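Local coordinates for zebrafish RNase5 (Danio rerio, PDB 3LJE), which probably cleaves RNA as a member of the pancreatic ribonuclease family, within the RNase/angiogenin subfamily of zebrafish, at residues A[80-85]-A[101-106]. Sequence-based numbering, arbitrary orientation.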
# COMPACT_ATOMS: atom_id res chain seq x y z
N PHE A 80 2.16 7.96 9.62
CA PHE A 80 0.81 7.38 9.39
C PHE A 80 0.90 6.05 10.03
O PHE A 80 1.97 5.43 10.13
CB PHE A 80 0.49 7.11 7.85
CG PHE A 80 -0.19 8.25 7.20
CD1 PHE A 80 0.44 9.53 7.03
CD2 PHE A 80 -1.50 8.10 6.70
CE1 PHE A 80 -0.21 10.53 6.37
CE2 PHE A 80 -2.11 9.12 6.06
CZ PHE A 80 -1.48 10.35 5.87
N PRO A 81 -0.26 5.54 10.49
CA PRO A 81 -0.31 4.19 11.02
C PRO A 81 -0.27 3.19 9.90
O PRO A 81 -1.03 3.30 8.94
CB PRO A 81 -1.63 4.11 11.77
CG PRO A 81 -2.53 5.05 11.02
CD PRO A 81 -1.65 5.92 10.16
N VAL A 82 0.55 2.18 10.00
CA VAL A 82 0.60 1.16 8.96
C VAL A 82 0.74 -0.24 9.52
O VAL A 82 1.24 -0.43 10.62
CB VAL A 82 1.79 1.32 7.93
CG1 VAL A 82 1.73 2.81 7.26
CG2 VAL A 82 3.20 1.04 8.65
N VAL A 83 0.30 -1.22 8.72
CA VAL A 83 0.56 -2.62 9.05
C VAL A 83 1.32 -3.18 7.87
O VAL A 83 0.82 -3.12 6.71
CB VAL A 83 -0.76 -3.44 9.23
CG1 VAL A 83 -0.38 -5.02 9.07
CG2 VAL A 83 -1.39 -3.05 10.55
N THR A 84 2.54 -3.65 8.11
CA THR A 84 3.34 -4.28 7.07
C THR A 84 3.30 -5.79 7.11
O THR A 84 3.56 -6.41 8.20
CB THR A 84 4.82 -3.82 7.16
OG1 THR A 84 4.83 -2.39 6.98
CG2 THR A 84 5.64 -4.48 6.07
N CYS A 85 2.96 -6.44 5.96
CA CYS A 85 2.85 -7.91 5.92
C CYS A 85 4.10 -8.43 5.23
O CYS A 85 4.34 -8.00 4.14
CB CYS A 85 1.60 -8.33 5.08
SG CYS A 85 0.09 -7.77 5.94
N THR A 101 3.45 -6.57 11.14
CA THR A 101 3.98 -5.66 12.15
C THR A 101 3.25 -4.34 12.03
O THR A 101 3.03 -3.84 10.92
CB THR A 101 5.45 -5.38 11.89
OG1 THR A 101 6.18 -6.59 11.98
CG2 THR A 101 5.99 -4.39 12.95
N SER A 102 2.77 -3.78 13.13
CA SER A 102 2.11 -2.51 12.93
C SER A 102 3.14 -1.47 13.42
O SER A 102 3.87 -1.69 14.43
CB SER A 102 0.82 -2.43 13.71
OG SER A 102 1.03 -1.92 15.00
N SER A 103 3.25 -0.38 12.68
CA SER A 103 4.19 0.60 13.14
C SER A 103 3.75 1.90 12.64
O SER A 103 2.68 2.04 11.99
CB SER A 103 5.58 0.29 12.63
OG SER A 103 5.54 0.55 11.26
N THR A 104 4.53 2.94 12.95
CA THR A 104 4.12 4.21 12.45
C THR A 104 5.35 4.78 11.70
O THR A 104 6.47 4.66 12.16
CB THR A 104 3.64 5.15 13.61
OG1 THR A 104 4.74 5.54 14.44
CG2 THR A 104 2.64 4.40 14.54
N ARG A 105 5.10 5.41 10.59
CA ARG A 105 6.16 5.93 9.82
C ARG A 105 5.69 6.95 8.84
O ARG A 105 4.53 7.05 8.50
CB ARG A 105 6.82 4.76 9.06
CG ARG A 105 5.93 4.01 8.15
CD ARG A 105 6.69 2.80 7.45
NE ARG A 105 7.76 3.36 6.58
CZ ARG A 105 7.77 3.39 5.23
NH1 ARG A 105 6.76 2.87 4.53
NH2 ARG A 105 8.81 3.93 4.56
N TYR A 106 6.65 7.77 8.37
CA TYR A 106 6.37 8.73 7.35
C TYR A 106 6.23 7.90 6.04
O TYR A 106 7.19 7.21 5.67
CB TYR A 106 7.58 9.74 7.21
CG TYR A 106 7.55 10.69 8.42
CD1 TYR A 106 6.85 11.82 8.40
CD2 TYR A 106 8.23 10.32 9.62
CE1 TYR A 106 6.75 12.67 9.52
CE2 TYR A 106 8.17 11.16 10.78
CZ TYR A 106 7.43 12.33 10.70
OH TYR A 106 7.44 13.21 11.76
O HOH W 1 5.25 -1.86 9.71
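Val82 and Ser103 meet through their first torsions: Val82 CG1 points anti to the carbonyl carbon (chi1 -56°), which leaves CG2 between the backbone N and the carbonyl carbon, and in Ser103 the hydroxyl takes the equivalent place between its backbone N and carbonyl carbon (chi1 70°). Val82 CG2 thus lies 3.5 Å from Ser103 OG, and the same methyl rests on the aliphatic part of Arg105, 4.1 Å from its CG, before the arginine chain bends at chi3. On the same face, one water bridges Thr84 and Ser103 across the strands: it sits 2.8 Å from Thr84 OG1 and 2.9 Å from Ser103 OG, and donates to the carbonyl oxygen of Thr101. Thr84 OG1 has a second partner, the hydroxyl of Thr50.

Strands 80-89 and 97-112 form the long antiparallel hairpin of the ribonuclease A fold, and 80-85 and 101-106 are facing parts of its arms. Six backbone hydrogen bonds join them, two each at Phe80 with Arg105, Val82 with Ser103 and Thr84 with Thr101. The bond from Val82 N to Ser103 O (2.9 Å) runs nearly along the carbonyl axis, whereas at the end of the ladder Phe80 N approaches Arg105 O from above the carbonyl plane, 41° out of it.

Across the other face, at the non-hydrogen-bonded pair Val83 and Ser102, the valine CG2 packs 3.9 Å from Ser102 CB. The other edge of 80-85 pairs with strand 48-52 and the loop after it, through backbone hydrogen bonds between Val83 and Phe51 and between Pro81 and Gln53; Cys85 adds a disulfide to Cys28, in helix 28-34.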